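Local atomic coordinates of octenoyl-CoA reductase/carboxylase (Streptomyces sp., PDB entry 4A0S), a protein that probably catalyses the NADPH-dependent reductive carboxylation of 2-octenoyl-CoA, supplying a polyketide extender unit for cinnabaramide biosynthesis. Residues G304-E312 and S322-T331. Residues are numbered along the deposited sequence; the frame is centred on the assembly and turned at random.
Sequences GREPDIVFE and SVIVARRGGT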
ATOM      1  N   GLY A 304      13.833 -17.006 -15.507  1.00 24.27           N
ATOM      2  CA  GLY A 304      12.517 -17.520 -15.872  1.00 24.23           C
ATOM      3  C   GLY A 304      11.504 -16.470 -16.276  1.00 23.98           C
ATOM      4  O   GLY A 304      10.549 -16.770 -16.981  1.00 24.58           O
ATOM      5  N   ARG A 305      11.711 -15.232 -15.837  1.00 23.17           N
ATOM      6  CA  ARG A 305      10.825 -14.129 -16.198  1.00 22.77           C
ATOM      7  C   ARG A 305      11.600 -12.835 -16.309  1.00 22.09           C
ATOM      8  O   ARG A 305      12.730 -12.745 -15.855  1.00 21.66           O
ATOM      9  CB  ARG A 305       9.731 -13.926 -15.132  1.00 22.36           C
ATOM     10  CG  ARG A 305       8.926 -15.159 -14.801  1.00 22.68           C
ATOM     11  CD  ARG A 305       7.799 -14.839 -13.819  1.00 22.49           C
ATOM     12  NE  ARG A 305       8.227 -14.000 -12.702  1.00 20.91           N
ATOM     13  CZ  ARG A 305       8.606 -14.459 -11.517  1.00 20.56           C
ATOM     14  NH1 ARG A 305       8.648 -15.758 -11.277  1.00 20.27           N
ATOM     15  NH2 ARG A 305       8.968 -13.606 -10.568  1.00 21.45           N
ATOM     16  N   GLU A 306      10.968 -11.824 -16.883  1.00 21.84           N
ATOM     17  CA  GLU A 306      11.465 -10.462 -16.781  1.00 21.74           C
ATOM     18  C   GLU A 306      11.602 -10.058 -15.323  1.00 20.80           C
ATOM     19  O   GLU A 306      10.859 -10.530 -14.464  1.00 20.15           O
ATOM     20  CB  GLU A 306      10.533  -9.489 -17.483  1.00 22.17           C
ATOM     21  CG  GLU A 306      10.517  -9.639 -18.990  1.00 24.22           C
ATOM     22  CD  GLU A 306       9.290  -8.973 -19.601  1.00 29.34           C
ATOM     23  OE1 GLU A 306       8.146  -9.310 -19.196  1.00 29.52           O
ATOM     24  OE2 GLU A 306       9.470  -8.102 -20.467  1.00 29.45           O
ATOM     25  N   PRO A 307      12.568  -9.184 -15.031  1.00 20.52           N
ATOM     26  CA  PRO A 307      12.687  -8.812 -13.637  1.00 19.71           C
ATOM     27  C   PRO A 307      11.437  -8.101 -13.129  1.00 19.40           C
ATOM     28  O   PRO A 307      10.795  -7.372 -13.867  1.00 19.34           O
ATOM     29  CB  PRO A 307      13.891  -7.872 -13.628  1.00 19.83           C
ATOM     30  CG  PRO A 307      14.028  -7.394 -14.999  1.00 20.07           C
ATOM     31  CD  PRO A 307      13.596  -8.545 -15.862  1.00 20.58           C
ATOM     32  N   ASP A 308      11.105  -8.351 -11.876  1.00 18.47           N
ATOM     33  CA  ASP A 308       9.979  -7.725 -11.212  1.00 18.25           C
ATOM     34  C   ASP A 308      10.424  -6.379 -10.698  1.00 17.96           C
ATOM     35  O   ASP A 308       9.661  -5.419 -10.683  1.00 17.86           O
ATOM     36  CB  ASP A 308       9.557  -8.621 -10.060  1.00 18.13           C
ATOM     37  CG  ASP A 308       9.012  -9.938 -10.559  1.00 19.39           C
ATOM     38  OD1 ASP A 308       7.978  -9.886 -11.249  1.00 19.95           O
ATOM     39  OD2 ASP A 308       9.639 -10.997 -10.327  1.00 19.60           O
ATOM     40  N   ILE A 309      11.679  -6.332 -10.264  1.00 17.85           N
ATOM     41  CA  ILE A 309      12.265  -5.104  -9.750  1.00 17.60           C
ATOM     42  C   ILE A 309      13.620  -4.963 -10.401  1.00 17.74           C
ATOM     43  O   ILE A 309      14.388  -5.926 -10.459  1.00 17.87           O
ATOM     44  CB  ILE A 309      12.443  -5.138  -8.220  1.00 17.30           C
ATOM     45  CG1 ILE A 309      11.098  -5.282  -7.503  1.00 17.18           C
ATOM     46  CG2 ILE A 309      13.166  -3.869  -7.707  1.00 17.09           C
ATOM     47  CD1 ILE A 309      11.263  -5.805  -6.085  1.00 17.00           C
ATOM     48  N   VAL A 310      13.900  -3.764 -10.888  1.00 17.75           N
ATOM     49  CA  VAL A 310      15.215  -3.445 -11.369  1.00 17.86           C
ATOM     50  C   VAL A 310      15.803  -2.491 -10.359  1.00 17.58           C
ATOM     51  O   VAL A 310      15.232  -1.448 -10.046  1.00 17.43           O
ATOM     52  CB  VAL A 310      15.187  -2.787 -12.745  1.00 18.15           C
ATOM     53  CG1 VAL A 310      16.591  -2.493 -13.202  1.00 18.30           C
ATOM     54  CG2 VAL A 310      14.449  -3.683 -13.726  1.00 18.45           C
ATOM     55  N   PHE A 311      16.968  -2.870  -9.871  1.00 17.55           N
ATOM     56  CA  PHE A 311      17.671  -2.140  -8.842  1.00 17.32           C
ATOM     57  C   PHE A 311      18.662  -1.240  -9.560  1.00 17.47           C
ATOM     58  O   PHE A 311      19.684  -1.692 -10.080  1.00 17.67           O
ATOM     59  CB  PHE A 311      18.366  -3.143  -7.929  1.00 17.25           C
ATOM     60  CG  PHE A 311      19.036  -2.533  -6.736  1.00 17.02           C
ATOM     61  CD1 PHE A 311      20.360  -2.123  -6.803  1.00 17.10           C
ATOM     62  CD2 PHE A 311      18.352  -2.400  -5.539  1.00 16.77           C
ATOM     63  CE1 PHE A 311      20.992  -1.561  -5.690  1.00 16.93           C
ATOM     64  CE2 PHE A 311      18.971  -1.863  -4.419  1.00 16.60           C
ATOM     65  CZ  PHE A 311      20.298  -1.429  -4.502  1.00 16.68           C
ATOM     66  N   GLU A 312      18.301   0.037  -9.641  1.00 17.58           N
ATOM     67  CA  GLU A 312      19.081   1.033 -10.342  1.00 17.86           C
ATOM     68  C   GLU A 312      19.938   1.904  -9.449  1.00 17.86           C
ATOM     69  O   GLU A 312      19.632   2.126  -8.282  1.00 18.08           O
ATOM     70  CB  GLU A 312      18.152   1.935 -11.146  1.00 18.31           C
ATOM     71  CG  GLU A 312      18.064   1.545 -12.566  1.00 18.60           C
ATOM     72  CD  GLU A 312      19.281   1.985 -13.347  1.00 19.75           C
ATOM     73  OE1 GLU A 312      20.080   2.770 -12.816  1.00 18.72           O
ATOM     74  OE2 GLU A 312      19.419   1.560 -14.499  1.00 19.70           O
ATOM     75  N   SER A 322      16.687  -0.310 -17.910  1.00 20.33           N
ATOM     76  CA  SER A 322      15.969  -0.689 -16.688  1.00 19.87           C
ATOM     77  C   SER A 322      14.470  -0.556 -16.887  1.00 20.06           C
ATOM     78  O   SER A 322      13.714  -1.452 -16.503  1.00 20.04           O
ATOM     79  CB  SER A 322      16.426   0.161 -15.512  1.00 19.27           C
ATOM     80  OG  SER A 322      17.768  -0.143 -15.207  1.00 19.16           O
ATOM     81  N   VAL A 323      14.057   0.539 -17.521  1.00 20.23           N
ATOM     82  CA  VAL A 323      12.650   0.759 -17.847  1.00 21.07           C
ATOM     83  C   VAL A 323      12.123  -0.301 -18.813  1.00 21.41           C
ATOM     84  O   VAL A 323      11.011  -0.804 -18.657  1.00 21.48           O
ATOM     85  CB  VAL A 323      12.402   2.181 -18.421  1.00 21.19           C
ATOM     86  CG1 VAL A 323      10.994   2.302 -18.927  1.00 21.86           C
ATOM     87  CG2 VAL A 323      12.619   3.206 -17.348  1.00 21.23           C
ATOM     88  N   ILE A 324      12.929  -0.660 -19.796  1.00 22.02           N
ATOM     89  CA  ILE A 324      12.470  -1.613 -20.804  1.00 22.81           C
ATOM     90  C   ILE A 324      12.367  -3.021 -20.233  1.00 22.77           C
ATOM     91  O   ILE A 324      11.379  -3.728 -20.459  1.00 22.82           O
ATOM     92  CB  ILE A 324      13.385  -1.595 -22.043  1.00 23.52           C
ATOM     93  CG1 ILE A 324      13.215  -0.254 -22.770  1.00 24.00           C
ATOM     94  CG2 ILE A 324      13.039  -2.774 -22.980  1.00 24.28           C
ATOM     95  CD1 ILE A 324      14.324   0.063 -23.721  1.00 26.14           C
ATOM     96  N   VAL A 325      13.382  -3.394 -19.460  1.00 22.60           N
ATOM     97  CA  VAL A 325      13.543  -4.766 -18.992  1.00 22.90           C
ATOM     98  C   VAL A 325      12.543  -5.182 -17.913  1.00 22.38           C
ATOM     99  O   VAL A 325      12.160  -6.337 -17.845  1.00 22.77           O
ATOM    100  CB  VAL A 325      14.987  -5.008 -18.533  1.00 22.87           C
ATOM    101  CG1 VAL A 325      15.229  -4.435 -17.135  1.00 22.62           C
ATOM    102  CG2 VAL A 325      15.328  -6.451 -18.604  1.00 23.87           C
ATOM    103  N   ALA A 326      12.112  -4.240 -17.086  1.00 21.72           N
ATOM    104  CA  ALA A 326      11.196  -4.571 -16.010  1.00 21.39           C
ATOM    105  C   ALA A 326       9.911  -5.169 -16.571  1.00 21.44           C
ATOM    106  O   ALA A 326       9.418  -4.718 -17.589  1.00 21.63           O
ATOM    107  CB  ALA A 326      10.916  -3.351 -15.165  1.00 20.66           C
ATOM    108  N   ARG A 327       9.397  -6.215 -15.928  1.00 21.26           N
ATOM    109  CA  ARG A 327       8.102  -6.780 -16.311  1.00 21.62           C
ATOM    110  C   ARG A 327       7.015  -5.718 -16.351  1.00 21.60           C
ATOM    111  O   ARG A 327       7.169  -4.637 -15.786  1.00 20.77           O
ATOM    112  CB  ARG A 327       7.673  -7.869 -15.331  1.00 21.74           C
ATOM    113  CG  ARG A 327       7.223  -7.340 -13.961  1.00 21.10           C
ATOM    114  CD  ARG A 327       6.377  -8.396 -13.302  1.00 21.13           C
ATOM    115  NE  ARG A 327       6.172  -8.164 -11.879  1.00 20.52           N
ATOM    116  CZ  ARG A 327       5.185  -7.447 -11.352  1.00 20.37           C
ATOM    117  NH1 ARG A 327       4.294  -6.815 -12.111  1.00 20.67           N
ATOM    118  NH2 ARG A 327       5.098  -7.353 -10.036  1.00 20.53           N
ATOM    119  N   ARG A 328       5.915  -6.044 -17.032  1.00 22.17           N
ATOM    120  CA  ARG A 328       4.684  -5.290 -16.921  1.00 22.04           C
ATOM    121  C   ARG A 328       4.378  -5.149 -15.460  1.00 21.22           C
ATOM    122  O   ARG A 328       4.365  -6.147 -14.728  1.00 20.88           O
ATOM    123  CB  ARG A 328       3.529  -6.079 -17.511  1.00 22.75           C
ATOM    124  CG  ARG A 328       3.183  -5.759 -18.900  1.00 24.83           C
ATOM    125  CD  ARG A 328       1.936  -6.543 -19.303  1.00 24.43           C
ATOM    126  NE  ARG A 328       0.677  -5.835 -19.047  1.00 24.12           N
ATOM    127  CZ  ARG A 328       0.182  -4.869 -19.822  1.00 23.75           C
ATOM    128  NH1 ARG A 328       0.866  -4.453 -20.889  1.00 23.96           N
ATOM    129  NH2 ARG A 328      -0.986  -4.313 -19.526  1.00 21.41           N
ATOM    130  N   GLY A 329       4.124  -3.922 -15.034  1.00 20.55           N
ATOM    131  CA  GLY A 329       3.803  -3.674 -13.643  1.00 19.77           C
ATOM    132  C   GLY A 329       5.009  -3.689 -12.748  1.00 19.01           C
ATOM    133  O   GLY A 329       4.867  -3.581 -11.547  1.00 18.73           O
ATOM    134  N   GLY A 330       6.194  -3.829 -13.342  1.00 18.81           N
ATOM    135  CA  GLY A 330       7.444  -3.872 -12.600  1.00 18.24           C
ATOM    136  C   GLY A 330       7.861  -2.515 -12.062  1.00 17.99           C
ATOM    137  O   GLY A 330       7.269  -1.493 -12.380  1.00 18.03           O
ATOM    138  N   THR A 331       8.902  -2.527 -11.249  1.00 17.77           N
ATOM    139  CA  THR A 331       9.389  -1.328 -10.597  1.00 17.53           C
ATOM    140  C   THR A 331      10.874  -1.190 -10.846  1.00 17.55           C
ATOM    141  O   THR A 331      11.636  -2.116 -10.614  1.00 17.55           O
ATOM    142  CB  THR A 331       9.123  -1.395  -9.090  1.00 17.44           C
ATOM    143  OG1 THR A 331       7.709  -1.479  -8.870  1.00 17.22           O
ATOM    144  CG2 THR A 331       9.674  -0.146  -8.385  1.00 17.24           C
TER
HETATM  145  O   HOH W   1       7.316  -5.751 -20.147  1.00 34.24           O
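Strand 309-312, helix 316-325 and strand 331-334 form a right-handed beta-alpha-beta crossover, and residues 304-312 and 322-331 meet within it. Ile309 pairs with Thr331 in parallel register. Thr331 N donates to Asp308 O (3.0 Å), and Val310 N to Thr331 O (2.8 Å). Before the strand, Arg327 N gives Pro307 O a nearly straight bond of 2.7 Å. The helix packs over the strand through Val310. Its CG2 lies 3.6 Å from Val325 CG1 and also touches Ala326 CB, while the Pro307 ring crosses Val325 at about a right angle. This is the Rossmann-type parallel sheet of the NADP-binding domain, where strand 223-226 flanks 309-312 on the side away from Thr331.

Asp308 bridges two arginines. Its OD1 takes Arg327 NE on the anti lone pair at 2.6 Å, in the guanidinium plane, although the carboxylate is turned 65° from that plane. Its OD2 takes Arg305 NH2 on the syn lone pair and also accepts from Ile223 N. Arg327 CG sits between the backbone N and the carbonyl carbon (chi1 73°), and the extended chain beyond it brings NE to the aspartate. Arg327 NH1 also binds Arg328 O (2.7 Å), tying the guanidinium to its own type II turn. A leucine in place of Arg327 would probably leave Asp308 OD1 without its charged mate and Arg328 O without this donor. At the other end of the strand, buried Ser322 OG donates a very short bond to Glu312 OE2 (2.5 Å), which Thr318 OG1 also reaches.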